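Local coordinates for carbohydrate kinase, FGGY (Rhodospirillum rubrum, PDB 3IFR), which probably phosphorylates the sugar D-xylulose with ATP, as a xylulose kinase of the FGGY carbohydrate kinase family, at residues G15-A21 / V33-T38; I22-P27 / A438-W443; L127-N132 / S280-L286; L138-L143 / W181-F187; A421-P427 / T469-A475. All coordinates share one frame; numbering follows the deposited sequence.

Contact 1 (G15-A21 / V33-T38); sequences GTTSTIA and VASRPT
T19 and T38 set their side chains at about a right angle, with their hydroxyl atoms T19 OG1 and T38 OG1 3.3 Å apart. In both, a chi1 near -60° swings OG1 beside the backbone N and round toward one ordered water; T19 OG1 and T38 OG1 each hydrogen-bond to it, and it donates to G15 O at 2.6 Å. N58 OD1, on helix 52-70, hydrogen-bonds to both threonine hydroxyls as well. I20 and S35 lie on the other face of the two strands, where I20 CG1 packs alongside S35 CB at 3.9 Å. A21 and A34 share T19's face and are covered by V62 of the same helix. Between the strands, T19 N reaches R36 O in a nearly straight 2.7 Å bond, while R36 N returns to T19 O less directly, with an angle of 130° at the hydrogen. A21 N to A34 O and A34 N to A21 O are both 2.8 Å. The strands thus form the antiparallel hairpin 18-25/29-37, at one border of the N-terminal domain's sheet. The backbone sets the register, while the shared water and N58 satisfy the two hydroxyls, and the water links G15 O to both threonines.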
# COMPACT_ATOMS: atom_id res chain seq x y z
N GLY A 15 -9.43 -1.29 7.05
CA GLY A 15 -8.00 -1.46 7.26
C GLY A 15 -7.69 -2.76 7.94
O GLY A 15 -8.59 -3.48 8.36
N THR A 16 -6.42 -3.05 8.08
CA THR A 16 -6.00 -4.30 8.61
C THR A 16 -6.24 -4.42 10.10
O THR A 16 -6.73 -5.46 10.56
CB THR A 16 -4.52 -4.56 8.35
OG1 THR A 16 -4.41 -5.01 7.03
CG2 THR A 16 -4.00 -5.73 9.23
N THR A 17 -5.86 -3.41 10.87
CA THR A 17 -6.13 -3.47 12.30
C THR A 17 -7.16 -2.42 12.74
O THR A 17 -7.46 -2.27 13.93
CB THR A 17 -4.85 -3.32 13.14
OG1 THR A 17 -4.32 -2.02 12.93
CG2 THR A 17 -3.81 -4.40 12.76
N SER A 18 -7.74 -1.74 11.75
CA SER A 18 -8.62 -0.64 12.05
C SER A 18 -9.63 -0.26 10.92
O SER A 18 -9.26 -0.25 9.76
CB SER A 18 -7.71 0.52 12.36
OG SER A 18 -8.44 1.46 13.04
N THR A 19 -10.89 0.02 11.28
CA THR A 19 -11.88 0.46 10.31
C THR A 19 -12.17 1.92 10.59
O THR A 19 -12.59 2.26 11.68
CB THR A 19 -13.22 -0.31 10.41
OG1 THR A 19 -13.01 -1.69 10.19
CG2 THR A 19 -14.20 0.21 9.36
N ILE A 20 -11.97 2.78 9.60
CA ILE A 20 -11.95 4.21 9.82
C ILE A 20 -12.85 4.84 8.81
O ILE A 20 -12.80 4.46 7.64
CB ILE A 20 -10.55 4.75 9.62
CG1 ILE A 20 -9.60 4.17 10.67
CG2 ILE A 20 -10.54 6.27 9.70
CD1 ILE A 20 -8.12 4.39 10.36
N ALA A 21 -13.70 5.76 9.24
CA ALA A 21 -14.54 6.52 8.32
C ALA A 21 -14.41 8.00 8.61
O ALA A 21 -14.31 8.40 9.78
CB ALA A 21 -15.99 6.14 8.46
N VAL A 33 -14.43 12.01 12.33
CA VAL A 33 -13.67 10.78 12.09
C VAL A 33 -14.15 9.73 13.05
O VAL A 33 -14.25 10.01 14.24
CB VAL A 33 -12.12 11.01 12.27
CG1 VAL A 33 -11.33 9.76 11.93
CG2 VAL A 33 -11.66 12.13 11.39
N ALA A 34 -14.49 8.54 12.56
CA ALA A 34 -14.76 7.40 13.47
C ALA A 34 -13.90 6.17 13.17
O ALA A 34 -13.61 5.88 12.01
CB ALA A 34 -16.24 7.04 13.45
N SER A 35 -13.50 5.45 14.22
CA SER A 35 -12.75 4.21 14.03
C SER A 35 -13.18 3.06 14.94
O SER A 35 -13.91 3.25 15.91
CB SER A 35 -11.25 4.44 14.19
OG SER A 35 -10.91 4.62 15.55
N ARG A 36 -12.72 1.87 14.59
CA ARG A 36 -13.02 0.67 15.35
C ARG A 36 -11.89 -0.30 15.05
O ARG A 36 -11.45 -0.42 13.90
CB ARG A 36 -14.37 0.04 14.95
CG ARG A 36 -15.65 0.81 15.31
CD ARG A 36 -15.81 1.00 16.82
NE ARG A 36 -17.10 1.61 17.17
CZ ARG A 36 -17.33 2.91 17.15
NH1 ARG A 36 -16.36 3.73 16.79
NH2 ARG A 36 -18.53 3.41 17.47
N PRO A 37 -11.44 -1.03 16.09
CA PRO A 37 -10.39 -2.03 15.95
C PRO A 37 -10.90 -3.24 15.13
O PRO A 37 -12.09 -3.58 15.17
CB PRO A 37 -10.11 -2.44 17.41
CG PRO A 37 -10.73 -1.37 18.24
CD PRO A 37 -11.94 -0.98 17.48
N THR A 38 -9.98 -3.89 14.42
CA THR A 38 -10.32 -5.06 13.64
C THR A 38 -9.34 -6.07 14.07
O THR A 38 -8.19 -5.68 14.33
CB THR A 38 -10.07 -4.83 12.16
OG1 THR A 38 -10.86 -3.72 11.73
CG2 THR A 38 -10.38 -6.08 11.34
O HOH W 1 -11.09 -3.15 9.09

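Contact 2 (I22-P27 / A438-W443); sequences ILVRLP and AVGAAW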
# COMPACT_ATOMS: atom_id res chain seq x y z
N ILE A 22 -14.47 8.82 7.56
CA ILE A 22 -14.44 10.26 7.72
C ILE A 22 -15.52 10.98 6.92
O ILE A 22 -15.97 10.50 5.86
CB ILE A 22 -13.09 10.83 7.28
CG1 ILE A 22 -12.96 10.68 5.76
CG2 ILE A 22 -11.95 10.10 8.01
CD1 ILE A 22 -11.57 11.00 5.22
N LEU A 23 -15.93 12.12 7.47
CA LEU A 23 -16.89 12.98 6.82
C LEU A 23 -16.15 14.23 6.48
O LEU A 23 -15.58 14.89 7.37
CB LEU A 23 -18.03 13.32 7.76
CG LEU A 23 -19.16 14.18 7.15
CD1 LEU A 23 -19.84 13.47 5.96
CD2 LEU A 23 -20.22 14.56 8.19
N VAL A 24 -16.18 14.58 5.20
CA VAL A 24 -15.49 15.77 4.74
C VAL A 24 -16.50 16.73 4.16
O VAL A 24 -17.42 16.34 3.42
CB VAL A 24 -14.52 15.42 3.60
CG1 VAL A 24 -13.93 16.67 3.01
CG2 VAL A 24 -13.47 14.42 4.07
N ARG A 25 -16.35 17.99 4.54
CA ARG A 25 -17.06 19.06 3.87
C ARG A 25 -16.06 19.65 2.91
O ARG A 25 -14.98 20.11 3.32
CB ARG A 25 -17.48 20.13 4.88
CG ARG A 25 -17.94 21.50 4.28
CD ARG A 25 -17.87 22.61 5.37
NE ARG A 25 -18.28 22.05 6.68
CZ ARG A 25 -17.83 22.49 7.86
NH1 ARG A 25 -16.97 23.51 7.90
NH2 ARG A 25 -18.26 21.91 8.99
N LEU A 26 -16.38 19.62 1.62
CA LEU A 26 -15.47 20.18 0.64
C LEU A 26 -15.45 21.72 0.72
O LEU A 26 -16.47 22.34 1.01
CB LEU A 26 -15.80 19.64 -0.75
CG LEU A 26 -15.62 18.10 -0.71
CD1 LEU A 26 -16.48 17.35 -1.72
CD2 LEU A 26 -14.14 17.63 -0.82
N PRO A 27 -14.29 22.34 0.45
CA PRO A 27 -13.16 21.58 -0.10
C PRO A 27 -12.14 21.07 0.91
O PRO A 27 -11.26 20.35 0.49
CB PRO A 27 -12.45 22.61 -1.00
CG PRO A 27 -12.98 23.99 -0.57
CD PRO A 27 -13.99 23.78 0.54
N ALA A 438 -8.51 6.81 3.93
CA ALA A 438 -9.93 7.18 3.91
C ALA A 438 -10.06 8.46 3.15
O ALA A 438 -11.05 8.67 2.45
CB ALA A 438 -10.50 7.35 5.29
N VAL A 439 -9.04 9.31 3.29
CA VAL A 439 -8.99 10.58 2.57
C VAL A 439 -8.89 10.43 1.04
O VAL A 439 -9.55 11.19 0.29
CB VAL A 439 -7.80 11.47 3.02
CG1 VAL A 439 -7.70 12.65 2.07
CG2 VAL A 439 -7.95 11.91 4.47
N GLY A 440 -8.04 9.52 0.58
CA GLY A 440 -7.94 9.23 -0.84
C GLY A 440 -9.33 8.81 -1.28
O GLY A 440 -9.78 9.11 -2.39
N ALA A 441 -10.03 8.10 -0.41
CA ALA A 441 -11.38 7.61 -0.77
C ALA A 441 -12.47 8.69 -0.79
O ALA A 441 -13.23 8.75 -1.75
CB ALA A 441 -11.80 6.38 0.08
N ALA A 442 -12.53 9.56 0.22
CA ALA A 442 -13.46 10.69 0.15
C ALA A 442 -13.23 11.43 -1.17
O ALA A 442 -14.18 11.86 -1.82
CB ALA A 442 -13.27 11.62 1.30
N TRP A 443 -11.96 11.58 -1.56
CA TRP A 443 -11.65 12.37 -2.74
C TRP A 443 -12.25 11.80 -4.01
O TRP A 443 -12.61 12.54 -4.93
CB TRP A 443 -10.14 12.62 -2.90
CG TRP A 443 -9.92 13.93 -3.53
CD1 TRP A 443 -9.42 14.19 -4.80
CD2 TRP A 443 -10.27 15.19 -2.97
NE1 TRP A 443 -9.42 15.56 -5.04
CE2 TRP A 443 -9.94 16.19 -3.93
CE3 TRP A 443 -10.83 15.59 -1.75
CZ2 TRP A 443 -10.14 17.54 -3.68
CZ3 TRP A 443 -11.03 16.93 -1.51
CH2 TRP A 443 -10.67 17.89 -2.48
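I22 reaches from its strand to the first turn of the 438-443 segment, and the contact is carried by carbon atoms. Its CB leaves the strand toward the helix, and CG1 takes the position between backbone N and carbonyl carbon (chi1 69°). From there I22 CG1 and I22 CG2 both lie beside A438 CB, I22 CG2 at 4.1 Å. With the chain extended about CB-CG1, I22 CD1 reaches the helix backbone, 3.6 Å from V439 N. I22 CD1 also touches A438 CB and V439 CG2, each at 3.8 Å, and sits over the peptide that joins those two residues. One step along the same face of the strand, V24 turns CG2 to A442 CB at 3.9 Å. The small alanines at 438 and 442, one helical turn apart, allow the branched side chains to come this close. Past the strand end, L26 CD2 meets W443 CZ3 obliquely at 3.3 Å, and P27 O lies at the edge of the indole, near its plane. The ring is also held by a hydrogen bond from W443 NE1 to G454 O. Strand 22-25 and helix segment 438-443 cross at -48°, their axes 9.2 Å apart. Helix 437-448, from the C-terminal family region, packs on one face of the N-terminal sheet over strands 18-25 and 8-14, V9 of the latter touching A442 and L26, while L23 points from the opposite face to helix 52-70.

Contact 3 (L127-N132 / S280-L286); sequences LARTGN and SDPRLYL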
# COMPACT_ATOMS: atom_id res chain seq x y z
N LEU A 127 4.08 -12.00 -15.55
CA LEU A 127 4.32 -10.70 -14.93
C LEU A 127 4.18 -9.57 -15.98
O LEU A 127 3.63 -8.50 -15.68
CB LEU A 127 5.66 -10.71 -14.19
CG LEU A 127 6.24 -9.57 -13.33
CD1 LEU A 127 7.39 -8.92 -14.07
CD2 LEU A 127 5.22 -8.51 -12.92
N ALA A 128 4.59 -9.84 -17.22
CA ALA A 128 4.39 -8.88 -18.32
C ALA A 128 2.92 -8.77 -18.67
O ALA A 128 2.49 -7.86 -19.35
CB ALA A 128 5.16 -9.29 -19.56
N ARG A 129 2.15 -9.72 -18.23
CA ARG A 129 0.78 -9.72 -18.66
C ARG A 129 -0.12 -9.01 -17.66
O ARG A 129 -1.00 -8.26 -18.04
CB ARG A 129 0.35 -11.16 -18.85
CG ARG A 129 -1.04 -11.31 -19.27
CD ARG A 129 -1.07 -12.57 -20.06
NE ARG A 129 -2.34 -12.73 -20.71
CZ ARG A 129 -3.17 -13.73 -20.44
NH1 ARG A 129 -2.81 -14.65 -19.55
NH2 ARG A 129 -4.32 -13.82 -21.08
N THR A 130 0.09 -9.30 -16.39
CA THR A 130 -0.76 -8.76 -15.35
C THR A 130 -0.03 -7.64 -14.61
O THR A 130 -0.59 -7.03 -13.70
CB THR A 130 -1.00 -9.83 -14.32
OG1 THR A 130 0.24 -10.06 -13.65
CG2 THR A 130 -1.43 -11.11 -15.00
N GLY A 131 1.22 -7.40 -14.98
CA GLY A 131 2.06 -6.45 -14.29
C GLY A 131 2.33 -6.77 -12.83
O GLY A 131 2.80 -5.93 -12.07
N ASN A 132 2.04 -8.00 -12.44
CA ASN A 132 2.27 -8.48 -11.07
C ASN A 132 2.88 -9.87 -11.13
O ASN A 132 2.65 -10.58 -12.10
CB ASN A 132 0.95 -8.53 -10.33
CG ASN A 132 0.47 -7.17 -9.94
OD1 ASN A 132 0.69 -6.71 -8.82
ND2 ASN A 132 -0.13 -6.46 -10.90
N SER A 280 5.04 -3.34 -16.73
CA SER A 280 5.34 -4.25 -15.66
C SER A 280 6.84 -4.25 -15.50
O SER A 280 7.55 -3.79 -16.38
CB SER A 280 4.86 -5.65 -16.06
OG SER A 280 4.99 -5.82 -17.46
N ASP A 281 7.31 -4.78 -14.39
CA ASP A 281 8.72 -5.07 -14.29
C ASP A 281 8.97 -5.94 -13.06
O ASP A 281 8.41 -5.71 -11.97
CB ASP A 281 9.52 -3.79 -14.25
CG ASP A 281 11.03 -4.03 -14.25
OD1 ASP A 281 11.66 -3.86 -15.33
OD2 ASP A 281 11.58 -4.40 -13.16
N PRO A 282 9.80 -6.98 -13.25
CA PRO A 282 10.19 -7.97 -12.24
C PRO A 282 10.45 -7.33 -10.91
O PRO A 282 10.56 -8.01 -9.89
CB PRO A 282 11.52 -8.51 -12.79
CG PRO A 282 11.38 -8.38 -14.28
CD PRO A 282 10.54 -7.17 -14.52
N ARG A 283 10.57 -6.02 -10.90
CA ARG A 283 11.19 -5.34 -9.76
C ARG A 283 10.16 -4.57 -8.93
O ARG A 283 10.39 -4.28 -7.75
CB ARG A 283 12.30 -4.41 -10.29
CG ARG A 283 13.45 -5.17 -10.97
CD ARG A 283 14.43 -4.28 -11.75
NE ARG A 283 13.98 -4.07 -13.12
CZ ARG A 283 14.56 -3.26 -14.01
NH1 ARG A 283 14.06 -3.16 -15.23
NH2 ARG A 283 15.64 -2.55 -13.70
N LEU A 284 9.01 -4.31 -9.55
CA LEU A 284 8.04 -3.31 -9.09
C LEU A 284 6.67 -3.85 -9.48
O LEU A 284 6.53 -4.41 -10.57
CB LEU A 284 8.27 -2.01 -9.85
CG LEU A 284 9.53 -1.26 -9.43
CD1 LEU A 284 9.78 -0.07 -10.35
CD2 LEU A 284 9.44 -0.79 -7.98
N TYR A 285 5.67 -3.69 -8.63
CA TYR A 285 4.33 -4.19 -8.96
C TYR A 285 3.46 -3.10 -9.59
O TYR A 285 3.64 -1.93 -9.32
CB TYR A 285 3.62 -4.70 -7.70
CG TYR A 285 4.54 -5.03 -6.52
CD1 TYR A 285 5.27 -6.22 -6.49
CD2 TYR A 285 4.68 -4.15 -5.44
CE1 TYR A 285 6.12 -6.52 -5.41
CE2 TYR A 285 5.52 -4.45 -4.35
CZ TYR A 285 6.24 -5.63 -4.35
OH TYR A 285 7.08 -5.94 -3.30
N LEU A 286 2.49 -3.49 -10.40
CA LEU A 286 1.64 -2.52 -11.02
C LEU A 286 0.21 -2.47 -10.46
O LEU A 286 -0.34 -3.47 -9.98
CB LEU A 286 1.66 -2.76 -12.52
CG LEU A 286 1.09 -1.75 -13.50
CD1 LEU A 286 1.77 -0.35 -13.49
CD2 LEU A 286 1.15 -2.37 -14.88
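With CG trans to its backbone N (chi1 -176°), L127 extends CD1 over the start of the D281-L284 type I turn, and N132, its CG turned to the side of its own backbone N (chi1 -75°), directs its amide to the backbone of L286. L127 CD1 rests on the D281-P282 peptide, 3.2 Å from P282 N, and reaches P282 CD at the ring. N132 ND2 donates to L286 O at 3.1 Å; that oxygen lies close to the amide plane, although the donor is tilted from the carbonyl plane. L286 N donates in turn to G131 O at 3.0 Å, so two bonds clasp the backbone of L286. S280 CB packs against G131 CA at 3.4 Å. G131 leaves helix 123-130 with positive phi, and a CB there would run into L286 CD2. N132 and Y285 cross at about a right angle, touching through Y285 CB and N132 OD1. Backbone polarity at this buried junction is thus met by an asparagine amide and a peptide carbonyl, joining the N-terminal family region to a loop of the C-terminal one.

Contact 4 (L138-L143 / W181-F187); sequences LVTAKL and WALEGGF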
# COMPACT_ATOMS: atom_id res chain seq x y z
N LEU A 138 -1.08 -13.36 -5.02
CA LEU A 138 -2.10 -13.63 -6.03
C LEU A 138 -3.29 -14.36 -5.39
O LEU A 138 -3.13 -15.40 -4.73
CB LEU A 138 -1.57 -14.50 -7.17
CG LEU A 138 -0.42 -13.96 -7.97
CD1 LEU A 138 0.02 -15.02 -8.98
CD2 LEU A 138 -0.82 -12.64 -8.65
N VAL A 139 -4.48 -13.80 -5.59
CA VAL A 139 -5.73 -14.50 -5.30
C VAL A 139 -5.67 -15.96 -5.81
O VAL A 139 -6.07 -16.90 -5.12
CB VAL A 139 -6.87 -13.76 -5.94
CG1 VAL A 139 -8.19 -14.57 -5.83
CG2 VAL A 139 -6.98 -12.39 -5.27
N THR A 140 -5.12 -16.13 -7.02
CA THR A 140 -4.89 -17.44 -7.63
C THR A 140 -4.09 -18.43 -6.75
O THR A 140 -4.44 -19.61 -6.65
CB THR A 140 -4.16 -17.26 -8.96
OG1 THR A 140 -5.03 -16.58 -9.88
CG2 THR A 140 -3.70 -18.58 -9.53
N ALA A 141 -3.01 -17.97 -6.14
CA ALA A 141 -2.26 -18.84 -5.23
C ALA A 141 -3.12 -19.27 -4.04
O ALA A 141 -3.25 -20.46 -3.76
CB ALA A 141 -0.99 -18.17 -4.74
N LYS A 142 -3.71 -18.31 -3.33
CA LYS A 142 -4.64 -18.65 -2.27
C LYS A 142 -5.78 -19.56 -2.72
O LYS A 142 -6.12 -20.49 -1.99
CB LYS A 142 -5.16 -17.41 -1.55
CG LYS A 142 -4.08 -16.76 -0.69
CD LYS A 142 -4.44 -15.34 -0.41
CE LYS A 142 -3.49 -14.64 0.61
NZ LYS A 142 -2.38 -13.89 -0.03
N LEU A 143 -6.34 -19.34 -3.91
CA LEU A 143 -7.36 -20.26 -4.46
C LEU A 143 -6.86 -21.71 -4.63
O LEU A 143 -7.51 -22.64 -4.16
CB LEU A 143 -7.91 -19.74 -5.77
CG LEU A 143 -9.32 -19.16 -5.80
CD1 LEU A 143 -9.87 -18.91 -4.42
CD2 LEU A 143 -9.41 -17.90 -6.73
N TRP A 181 -8.14 -4.93 -7.36
CA TRP A 181 -8.21 -6.21 -6.70
C TRP A 181 -7.93 -7.33 -7.74
O TRP A 181 -7.08 -8.23 -7.51
CB TRP A 181 -9.56 -6.40 -5.98
CG TRP A 181 -9.65 -7.68 -5.28
CD1 TRP A 181 -9.24 -7.94 -4.00
CD2 TRP A 181 -10.14 -8.92 -5.81
NE1 TRP A 181 -9.46 -9.27 -3.71
CE2 TRP A 181 -10.01 -9.89 -4.80
CE3 TRP A 181 -10.69 -9.30 -7.05
CZ2 TRP A 181 -10.39 -11.22 -4.99
CZ3 TRP A 181 -11.08 -10.60 -7.23
CH2 TRP A 181 -10.92 -11.56 -6.22
N ALA A 182 -8.59 -7.25 -8.90
CA ALA A 182 -8.43 -8.26 -9.93
C ALA A 182 -7.02 -8.29 -10.56
O ALA A 182 -6.49 -9.35 -10.88
CB ALA A 182 -9.53 -8.09 -11.00
N LEU A 183 -6.41 -7.13 -10.71
CA LEU A 183 -5.06 -7.00 -11.24
C LEU A 183 -4.02 -7.48 -10.23
O LEU A 183 -3.18 -8.33 -10.53
CB LEU A 183 -4.81 -5.53 -11.56
CG LEU A 183 -3.98 -5.07 -12.77
CD1 LEU A 183 -2.99 -3.89 -12.36
CD2 LEU A 183 -3.25 -6.18 -13.45
N GLU A 184 -4.04 -6.95 -9.01
CA GLU A 184 -3.10 -7.47 -8.04
C GLU A 184 -3.36 -8.95 -7.92
O GLU A 184 -2.42 -9.73 -7.82
CB GLU A 184 -3.21 -6.75 -6.69
CG GLU A 184 -2.77 -5.29 -6.79
CD GLU A 184 -2.37 -4.70 -5.47
OE1 GLU A 184 -2.03 -5.43 -4.53
OE2 GLU A 184 -2.40 -3.49 -5.39
N GLY A 185 -4.63 -9.34 -7.99
CA GLY A 185 -5.04 -10.71 -7.81
C GLY A 185 -4.62 -11.73 -8.86
O GLY A 185 -4.60 -12.92 -8.57
N GLY A 186 -4.34 -11.30 -10.09
CA GLY A 186 -3.86 -12.19 -11.14
C GLY A 186 -4.91 -12.44 -12.19
O GLY A 186 -4.73 -13.28 -13.06
N PHE A 187 -6.01 -11.70 -12.16
CA PHE A 187 -7.06 -11.99 -13.12
C PHE A 187 -7.13 -11.10 -14.35
O PHE A 187 -7.83 -11.44 -15.33
CB PHE A 187 -8.42 -11.98 -12.42
CG PHE A 187 -8.52 -12.96 -11.29
CD1 PHE A 187 -7.98 -14.24 -11.41
CD2 PHE A 187 -9.17 -12.61 -10.10
CE1 PHE A 187 -8.06 -15.14 -10.35
CE2 PHE A 187 -9.28 -13.55 -9.05
CZ PHE A 187 -8.73 -14.80 -9.18
O HOH W 2 -4.38 -16.04 -12.45
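A Schellman motif at G186 ends helix 179-185, and the start of helix 139-149 packs against it, with V139 wedged between the aromatic rings of W181 and F187. V139 divides its methyls: V139 CG2 meets W181 CZ2 at 3.6 Å, while V139 CG1 approaches F187 CZ obliquely at 3.4 Å. W181 CZ3 meets the phenyl edge in plane, and L143 CD2 lies at that ring's edge, 4.0 Å from F187 CZ. With an alanine in place of F187, V139 CG1 and L143 CD2 would probably lose their shared aromatic partner, leaving a gap beside the helix start. T140 OG1 donates to a water at 2.7 Å, which in turn donates to G186 O. At G185, a side chain would collide with V139 CG2, so its absence permits the close approach. The helix segments meet at 68°, with axes 10.2 Å apart; V160 of strand 159-161 touches both V139 and W181, and helix 111-120 packs against T140 through L117.

Contact 5 (A421-P427 / T469-A475); sequences ADVLQRP and TPDPAKA
At the C-terminal end of helix 414-424 the backbone leaves helical geometry at Q425, with positive phi (68°), and the 469-475 loop runs across this end, the CA atoms of D422 and P470 being 4.5 Å apart. A chi1 of -73° points the D422 carboxylate away from its own carbonyl and brings OD1 to the next segment's backbone: D471 N donates to D422 OD1 at 2.6 Å in an almost straight bond (175°). P470 fits its ring against the helix end, with P470 CB 3.4 Å from A421 O and P470 CG 3.2 Å from R426 O. K474 crosses D422 obliquely, K474 CG lying 3.7 Å from D422 OD2. Were D422 replaced by an alanine, D471 N would probably be left without this acceptor and K474 CG without the carboxylate beside it, weakening this point of the loop's attachment. D471 OD1 in turn accepts from A473 N at 2.6 Å. This last bond defines an Asx turn, here leading from strand 463-468 into helix 475-496 at the surface of the protein.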
# COMPACT_ATOMS: atom_id res chain seq x y z
N ALA A 421 17.07 13.54 0.86
CA ALA A 421 17.17 14.50 -0.19
C ALA A 421 18.57 14.57 -0.77
O ALA A 421 18.73 14.63 -1.99
CB ALA A 421 16.72 15.86 0.28
N ASP A 422 19.58 14.56 0.11
CA ASP A 422 20.98 14.63 -0.34
C ASP A 422 21.38 13.39 -1.16
O ASP A 422 22.34 13.43 -1.96
CB ASP A 422 21.97 14.77 0.82
CG ASP A 422 21.95 16.16 1.45
OD1 ASP A 422 21.48 17.11 0.80
OD2 ASP A 422 22.41 16.27 2.62
N VAL A 423 20.65 12.30 -0.95
CA VAL A 423 20.99 11.05 -1.65
C VAL A 423 20.26 11.01 -2.99
O VAL A 423 20.77 10.54 -4.02
CB VAL A 423 20.57 9.83 -0.81
CG1 VAL A 423 20.27 8.65 -1.70
CG2 VAL A 423 21.63 9.53 0.26
N LEU A 424 19.04 11.51 -2.94
CA LEU A 424 18.20 11.51 -4.09
C LEU A 424 18.65 12.68 -4.96
O LEU A 424 18.62 12.59 -6.18
CB LEU A 424 16.77 11.72 -3.62
CG LEU A 424 15.71 11.46 -4.67
CD1 LEU A 424 15.62 9.96 -4.86
CD2 LEU A 424 14.38 12.07 -4.18
N GLN A 425 19.01 13.79 -4.35
CA GLN A 425 19.48 14.93 -5.14
C GLN A 425 18.26 15.44 -5.92
O GLN A 425 18.35 15.83 -7.09
CB GLN A 425 20.59 14.42 -6.05
CG GLN A 425 21.99 15.09 -6.01
CD GLN A 425 22.29 16.08 -4.89
OE1 GLN A 425 22.55 15.71 -3.75
NE2 GLN A 425 22.35 17.33 -5.25
N ARG A 426 17.12 15.43 -5.25
CA ARG A 426 15.95 16.18 -5.70
C ARG A 426 15.20 16.69 -4.50
O ARG A 426 15.33 16.14 -3.42
CB ARG A 426 15.05 15.32 -6.57
CG ARG A 426 15.43 15.42 -8.04
CD ARG A 426 15.26 14.09 -8.71
NE ARG A 426 15.66 14.06 -10.13
CZ ARG A 426 16.68 14.74 -10.65
NH1 ARG A 426 17.42 15.54 -9.89
NH2 ARG A 426 16.95 14.61 -11.94
N PRO A 427 14.46 17.79 -4.66
CA PRO A 427 13.73 18.30 -3.50
C PRO A 427 12.71 17.28 -3.00
O PRO A 427 12.13 16.58 -3.83
CB PRO A 427 13.03 19.55 -4.06
CG PRO A 427 13.91 19.99 -5.22
CD PRO A 427 14.31 18.67 -5.83
N THR A 469 15.43 20.97 0.43
CA THR A 469 16.31 20.91 -0.76
C THR A 469 17.64 20.18 -0.50
O THR A 469 18.25 20.29 0.56
CB THR A 469 16.64 22.29 -1.39
OG1 THR A 469 17.30 23.11 -0.42
CG2 THR A 469 15.42 22.98 -1.92
N PRO A 470 18.09 19.44 -1.48
CA PRO A 470 19.35 18.72 -1.28
C PRO A 470 20.53 19.71 -1.22
O PRO A 470 20.45 20.85 -1.66
CB PRO A 470 19.46 17.86 -2.54
CG PRO A 470 18.04 17.87 -3.17
CD PRO A 470 17.47 19.17 -2.79
N ASP A 471 21.63 19.27 -0.65
CA ASP A 471 22.84 20.01 -0.81
C ASP A 471 23.68 19.38 -1.93
O ASP A 471 24.14 18.23 -1.81
CB ASP A 471 23.60 20.05 0.51
CG ASP A 471 25.02 20.51 0.33
OD1 ASP A 471 25.49 20.67 -0.84
OD2 ASP A 471 25.66 20.71 1.39
N PRO A 472 23.87 20.13 -3.03
CA PRO A 472 24.45 19.53 -4.22
C PRO A 472 25.87 19.09 -3.98
O PRO A 472 26.34 18.25 -4.71
CB PRO A 472 24.41 20.69 -5.23
CG PRO A 472 23.25 21.51 -4.75
CD PRO A 472 23.49 21.53 -3.27
N ALA A 473 26.53 19.61 -2.96
CA ALA A 473 27.88 19.23 -2.64
C ALA A 473 27.99 17.83 -2.06
O ALA A 473 29.05 17.29 -2.01
CB ALA A 473 28.49 20.21 -1.70
N LYS A 474 26.86 17.28 -1.63
CA LYS A 474 26.72 15.94 -1.12
C LYS A 474 26.46 14.92 -2.20
O LYS A 474 26.47 13.77 -1.95
CB LYS A 474 25.53 15.91 -0.20
CG LYS A 474 25.80 15.73 1.21
CD LYS A 474 26.82 16.62 1.73
CE LYS A 474 26.66 16.72 3.18
NZ LYS A 474 27.87 17.14 3.79
N ALA A 475 26.21 15.35 -3.42
CA ALA A 475 25.89 14.40 -4.46
C ALA A 475 27.04 13.45 -4.74
O ALA A 475 26.82 12.33 -5.08
CB ALA A 475 25.51 15.09 -5.66

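Overall arrangement
From the N terminus, contact 1 closes the short hairpin 18-25/29-37. Contact 2 begins on the same first strand but waits some 410 residues for its partner, helix 437-448; it touches contact 1 through I22 and V33, and the two cross along the chain. Within that long span, contact 3 joins helix 123-130 to a loop of the C-terminal family region, and contact 4, pairing helices 139-149 and 179-185, lies along the chain wholly between the two segments of contact 3. These two also touch in space, L183 packing against L286. Contact 5 opens before contact 2 has closed and ends beyond it, tying the end of helix 414-424 to the loop before helix 475-496. Contacts 2 and 3 thus bridge the two family regions on opposite sides of the chain's centre.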